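Endoglucanase A (Clostridium acetobutylicum, PDB 3IK2) probably hydrolyses internal beta-1,4-glucosidic bonds of cellulose and related glucans, as a family 44 glycoside hydrolase built on a TIM-like barrel. Local coordinates at residues Ser82-Phe87 against Asn157-Lys162; Asn49-Ala54 against Ala111-Pro116. All coordinates share one frame; numbering follows the deposited sequence.

Contact 1. Residues Ser82-Phe87 against Asn157-Lys162; sequences SVYTAF and NYLVNK. With ACT (acetate ion), chain I.
The ring of Y158 is met at its edge, within its plane, by the methyl of T85, with T85 CG2 3.9 Å from Y158 CE2; L159 CD1 approaches the ring of Y84 obliquely. Two helices of the TIM-like barrel meet here: helix 82-93, between strands 34-37 and 99-103 of the barrel, and helix 152-163, which precedes strand 174-177. Their local axes run 11.1 Å apart at 36°, so side chains do the touching. T85 is central: CG2, turned away from its own carbonyl carbon, fits among Y158, L159 and K162. L159 CD2 lies 4.0 Å from T85 CG2 and also packs against CB of Y84, whose ring stacks on Y45, meets F155 edge-to-face and sends OH to the carbonyl of T102. The aliphatic part of K162, one turn on from Y158, crosses T85 at about a right angle, its CD 3.6 Å from T85 CG2, while NZ makes a long, weak ion pair with D89. Away from T85, N157 ND2 donates to an acetate ion, probably from the crystallisation liquor. A water bridges the two helices as well, accepting from both hydroxyls, 2.7 Å from T85 OG1 and 2.9 Å from Y158 OH.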
loop_
_atom_site.group_PDB
_atom_site.type_symbol
_atom_site.label_atom_id
_atom_site.label_comp_id
_atom_site.label_asym_id
_atom_site.label_seq_id
_atom_site.Cartn_x
_atom_site.Cartn_y
_atom_site.Cartn_z
ATOM N N SER A 82 5.915 -22.978 1.413
ATOM C CA SER A 82 7.147 -22.606 2.127
ATOM C C SER A 82 7.559 -21.136 1.901
ATOM O O SER A 82 8.142 -20.512 2.787
ATOM C CB SER A 82 8.303 -23.574 1.804
ATOM O OG SER A 82 8.823 -23.353 0.501
ATOM N N VAL A 83 7.250 -20.592 0.726
ATOM C CA VAL A 83 7.495 -19.193 0.439
ATOM C C VAL A 83 6.657 -18.300 1.388
ATOM O O VAL A 83 7.178 -17.364 2.007
ATOM C CB VAL A 83 7.210 -18.875 -1.072
ATOM C CG1 VAL A 83 7.115 -17.355 -1.342
ATOM C CG2 VAL A 83 8.248 -19.552 -2.024
ATOM N N TYR A 84 5.361 -18.607 1.491
ATOM C CA TYR A 84 4.406 -17.869 2.350
ATOM C C TYR A 84 4.648 -18.100 3.846
ATOM O O TYR A 84 4.484 -17.183 4.659
ATOM C CB TYR A 84 2.957 -18.211 1.970
ATOM C CG TYR A 84 2.474 -17.548 0.682
ATOM C CD1 TYR A 84 1.232 -16.925 0.631
ATOM C CD2 TYR A 84 3.253 -17.550 -0.475
ATOM C CE1 TYR A 84 0.771 -16.334 -0.528
ATOM C CE2 TYR A 84 2.813 -16.945 -1.637
ATOM C CZ TYR A 84 1.564 -16.344 -1.654
ATOM O OH TYR A 84 1.100 -15.761 -2.805
ATOM N N THR A 85 5.021 -19.317 4.228
ATOM C CA THR A 85 5.361 -19.532 5.628
ATOM C C THR A 85 6.703 -18.867 6.022
ATOM O O THR A 85 6.818 -18.286 7.102
ATOM C CB THR A 85 5.152 -21.015 6.093
ATOM O OG1 THR A 85 6.074 -21.891 5.442
ATOM C CG2 THR A 85 3.715 -21.481 5.767
ATOM N N ALA A 86 7.690 -18.851 5.134
ATOM C CA ALA A 86 8.906 -18.076 5.432
ATOM C C ALA A 86 8.522 -16.594 5.610
ATOM O O ALA A 86 8.919 -15.955 6.583
ATOM C CB ALA A 86 9.961 -18.238 4.330
ATOM N N PHE A 87 7.745 -16.074 4.654
ATOM C CA PHE A 87 7.219 -14.707 4.717
ATOM C C PHE A 87 6.475 -14.385 6.030
ATOM O O PHE A 87 6.858 -13.464 6.750
ATOM C CB PHE A 87 6.348 -14.384 3.495
ATOM C CG PHE A 87 5.739 -13.018 3.544
ATOM C CD1 PHE A 87 6.479 -11.904 3.196
ATOM C CD2 PHE A 87 4.399 -12.844 3.935
ATOM C CE1 PHE A 87 5.906 -10.630 3.258
ATOM C CE2 PHE A 87 3.829 -11.559 4.009
ATOM C CZ PHE A 87 4.591 -10.467 3.665
ATOM N N ASN A 157 -6.425 -23.105 3.886
ATOM C CA ASN A 157 -6.558 -24.087 4.956
ATOM C C ASN A 157 -5.188 -24.498 5.544
ATOM O O ASN A 157 -5.059 -24.621 6.738
ATOM C CB ASN A 157 -7.331 -25.332 4.476
ATOM C CG ASN A 157 -7.584 -26.330 5.604
ATOM O OD1 ASN A 157 -8.474 -26.123 6.446
ATOM N ND2 ASN A 157 -6.801 -27.415 5.634
ATOM N N TYR A 158 -4.190 -24.688 4.687
ATOM C CA TYR A 158 -2.824 -25.007 5.111
ATOM C C TYR A 158 -2.263 -23.880 5.979
ATOM O O TYR A 158 -1.614 -24.123 6.984
ATOM C CB TYR A 158 -1.911 -25.244 3.888
ATOM C CG TYR A 158 -0.462 -25.529 4.264
ATOM C CD1 TYR A 158 -0.015 -26.834 4.447
ATOM C CD2 TYR A 158 0.444 -24.491 4.460
ATOM C CE1 TYR A 158 1.282 -27.100 4.818
ATOM C CE2 TYR A 158 1.737 -24.740 4.856
ATOM C CZ TYR A 158 2.153 -26.046 5.023
ATOM O OH TYR A 158 3.448 -26.293 5.384
ATOM N N LEU A 159 -2.528 -22.643 5.578
ATOM C CA LEU A 159 -1.997 -21.477 6.264
ATOM C C LEU A 159 -2.650 -21.290 7.629
ATOM O O LEU A 159 -1.981 -20.997 8.620
ATOM C CB LEU A 159 -2.132 -20.213 5.384
ATOM C CG LEU A 159 -1.298 -20.184 4.087
ATOM C CD1 LEU A 159 -1.756 -19.044 3.165
ATOM C CD2 LEU A 159 0.210 -20.055 4.373
ATOM N N VAL A 160 -3.963 -21.468 7.677
ATOM C CA VAL A 160 -4.732 -21.334 8.917
ATOM C C VAL A 160 -4.391 -22.485 9.869
ATOM O O VAL A 160 -4.331 -22.307 11.092
ATOM C CB VAL A 160 -6.252 -21.261 8.624
ATOM C CG1 VAL A 160 -7.096 -21.399 9.931
ATOM C CG2 VAL A 160 -6.555 -19.952 7.914
ATOM N N ASN A 161 -4.169 -23.664 9.301
ATOM C CA ASN A 161 -3.725 -24.793 10.110
ATOM C C ASN A 161 -2.421 -24.469 10.845
ATOM O O ASN A 161 -2.260 -24.815 12.010
ATOM C CB ASN A 161 -3.562 -26.066 9.270
ATOM C CG ASN A 161 -2.876 -27.221 10.076
ATOM O OD1 ASN A 161 -1.634 -27.294 10.166
ATOM N ND2 ASN A 161 -3.689 -28.092 10.657
ATOM N N LYS A 162 -1.503 -23.803 10.149
ATOM C CA LYS A 162 -0.225 -23.406 10.747
ATOM C C LYS A 162 -0.362 -22.263 11.749
ATOM O O LYS A 162 0.157 -22.332 12.858
ATOM C CB LYS A 162 0.801 -23.088 9.656
ATOM C CG LYS A 162 2.202 -22.838 10.175
ATOM C CD LYS A 162 3.203 -22.988 9.039
ATOM C CE LYS A 162 4.553 -23.474 9.551
ATOM N NZ LYS A 162 5.179 -22.586 10.584
HETATM C C ACT I . -6.659 -30.330 7.714
HETATM O O ACT I . -7.222 -29.245 7.966
HETATM O OXT ACT I . -6.801 -30.792 6.550
HETATM C CH3 ACT I . -5.846 -31.031 8.760
HETATM O O HOH W 1 5.411 -24.293 4.468
#

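Contact 2. Residues Asn49-Ala54 against Ala111-Pro116; sequences NNDSNA and ADQSGP
This is a polar loop-to-loop contact near the protein surface, beside a small three-stranded antiparallel sheet that accompanies the TIM-like barrel. Strands 52-53 and 115-116 are the outer members of that sheet and strand 61-63 lies between them, bonded through its backbone to S52 and A54 on one border and to G115 on the other. The two segments therefore meet through side chains and turns, just ahead of their strands.

D51 carries the contact. Its carboxylate reaches across to the backbone around D112 and to the side chain of Q113, which crosses it at about a right angle. Q113 NE2 donates to D51 OD1 at 2.9 Å with an N-H...O angle of 159°; the donor arrives on the syn side of the carboxylate, tilted somewhat from its plane, whereas the oxygen lies almost in the plane of the Q113 amide. The two flat groups are turned 74° against each other. Extended beyond CG, the Q113 chain brings NE2 to D51 OD1, and its CG also comes close to that oxygen. D51 OD2 sits 3.1 Å from D112 CA and close to the carbonyl oxygens of A111 and D112, acceptors like itself, so no hydrogen bond forms with them.

Each segment is shaped by an Asx turn. N49 OD1 accepts from D51 N at 3.1 Å, with the donor above the carbonyl plane; the N49 side chain reaches this position with CG between its backbone N and carbonyl carbon (chi1 61°). N49 ND2 is 3.4 Å from A111 O. In the other segment, D112 OD1 takes two bonds from the same face of its carboxylate, one from S114 N at 3.0 Å and one from S114 OG at 2.6 Å.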
loop_
_atom_site.group_PDB
_atom_site.type_symbol
_atom_site.label_atom_id
_atom_site.label_comp_id
_atom_site.label_asym_id
_atom_site.label_seq_id
_atom_site.Cartn_x
_atom_site.Cartn_y
_atom_site.Cartn_z
ATOM N N ASN A 49 4.350 -26.397 -4.985
ATOM C CA ASN A 49 5.781 -26.618 -5.220
ATOM C C ASN A 49 6.644 -25.357 -5.196
ATOM O O ASN A 49 7.857 -25.444 -5.348
ATOM C CB ASN A 49 5.993 -27.394 -6.532
ATOM C CG ASN A 49 5.469 -26.664 -7.751
ATOM O OD1 ASN A 49 5.158 -25.491 -7.704
ATOM N ND2 ASN A 49 5.371 -27.369 -8.858
ATOM N N ASN A 50 5.998 -24.194 -5.049
ATOM C CA ASN A 50 6.645 -22.886 -4.952
ATOM C C ASN A 50 7.201 -22.301 -6.266
ATOM O O ASN A 50 7.871 -21.248 -6.250
ATOM C CB ASN A 50 7.673 -22.832 -3.810
ATOM C CG ASN A 50 7.067 -23.180 -2.486
ATOM O OD1 ASN A 50 6.365 -22.374 -1.875
ATOM N ND2 ASN A 50 7.304 -24.409 -2.040
ATOM N N ASP A 51 6.953 -23.006 -7.374
ATOM C CA ASP A 51 7.240 -22.491 -8.702
ATOM C C ASP A 51 6.402 -21.267 -9.028
ATOM O O ASP A 51 5.271 -21.097 -8.544
ATOM C CB ASP A 51 7.015 -23.574 -9.782
ATOM C CG ASP A 51 7.936 -24.771 -9.603
ATOM O OD1 ASP A 51 8.905 -24.653 -8.828
ATOM O OD2 ASP A 51 7.695 -25.821 -10.226
ATOM N N SER A 52 6.966 -20.395 -9.849
ATOM C CA SER A 52 6.222 -19.224 -10.298
ATOM C C SER A 52 6.749 -18.803 -11.668
ATOM O O SER A 52 7.776 -19.311 -12.146
ATOM C CB SER A 52 6.263 -18.102 -9.241
ATOM O OG SER A 52 7.591 -17.601 -9.002
ATOM N N ASN A 53 6.043 -17.868 -12.301
ATOM C CA ASN A 53 6.412 -17.378 -13.604
ATOM C C ASN A 53 6.462 -15.841 -13.617
ATOM O O ASN A 53 5.534 -15.162 -13.138
ATOM C CB ASN A 53 5.461 -17.959 -14.664
ATOM C CG ASN A 53 5.948 -17.735 -16.107
ATOM O OD1 ASN A 53 5.841 -16.637 -16.641
ATOM N ND2 ASN A 53 6.447 -18.795 -16.744
ATOM N N ALA A 54 7.563 -15.310 -14.151
ATOM C CA ALA A 54 7.804 -13.864 -14.216
ATOM C C ALA A 54 6.829 -13.122 -15.133
ATOM O O ALA A 54 6.662 -11.902 -14.991
ATOM C CB ALA A 54 9.267 -13.554 -14.640
ATOM N N ALA A 111 3.813 -25.092 -13.439
ATOM C CA ALA A 111 4.009 -26.491 -13.111
ATOM C C ALA A 111 5.507 -26.826 -12.878
ATOM O O ALA A 111 5.828 -27.786 -12.218
ATOM C CB ALA A 111 3.413 -27.373 -14.196
ATOM N N ASP A 112 6.427 -26.029 -13.398
ATOM C CA ASP A 112 7.847 -26.413 -13.306
ATOM C C ASP A 112 8.790 -25.219 -13.159
ATOM O O ASP A 112 8.350 -24.101 -12.874
ATOM C CB ASP A 112 8.271 -27.356 -14.463
ATOM C CG ASP A 112 8.043 -26.740 -15.872
ATOM O OD1 ASP A 112 8.344 -25.549 -16.105
ATOM O OD2 ASP A 112 7.564 -27.491 -16.766
ATOM N N GLN A 113 10.088 -25.480 -13.302
ATOM C CA GLN A 113 11.102 -24.437 -13.302
ATOM C C GLN A 113 11.907 -24.530 -14.575
ATOM O O GLN A 113 13.132 -24.449 -14.523
ATOM C CB GLN A 113 12.048 -24.584 -12.111
ATOM C CG GLN A 113 11.375 -24.358 -10.774
ATOM C CD GLN A 113 12.307 -24.592 -9.589
ATOM O OE1 GLN A 113 13.541 -24.655 -9.747
ATOM N NE2 GLN A 113 11.721 -24.671 -8.387
ATOM N N SER A 114 11.229 -24.680 -15.707
ATOM C CA SER A 114 11.913 -24.935 -16.986
ATOM C C SER A 114 12.464 -23.693 -17.667
ATOM O O SER A 114 12.978 -23.799 -18.762
ATOM C CB SER A 114 11.048 -25.748 -17.964
ATOM O OG SER A 114 9.784 -25.131 -18.189
ATOM N N GLY A 115 12.375 -22.529 -17.023
ATOM C CA GLY A 115 12.991 -21.318 -17.558
ATOM C C GLY A 115 12.085 -20.516 -18.492
ATOM O O GLY A 115 10.863 -20.601 -18.387
ATOM N N PRO A 116 12.676 -19.734 -19.419
ATOM C CA PRO A 116 11.843 -18.939 -20.339
ATOM C C PRO A 116 10.899 -19.821 -21.146
ATOM O O PRO A 116 11.338 -20.807 -21.729
ATOM C CB PRO A 116 12.859 -18.236 -21.247
ATOM C CG PRO A 116 14.139 -18.252 -20.500
ATOM C CD PRO A 116 14.117 -19.525 -19.665
#

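The centres of contacts 1 and 2 lie 19 Å apart on the same side of the chain's centre, and their segments alternate along the sequence. They touch through N50, between N49 and D51 of contact 2: N50 OD1 is 3.3 Å from V83 N at the start of helix 82-93, a probable hydrogen bond, and N50 ND2 packs 3.1 Å from S82 OG. Thus the loop whose D51 meets Q113 also borders the helix whose T85 meets Y158. The bound calcium, held by E48, D144, D147 and S149, lies about 12 Å from the Y158 side chain and about 8 Å from that of N49, which directly follows the calcium ligand E48, so it touches neither contact directly.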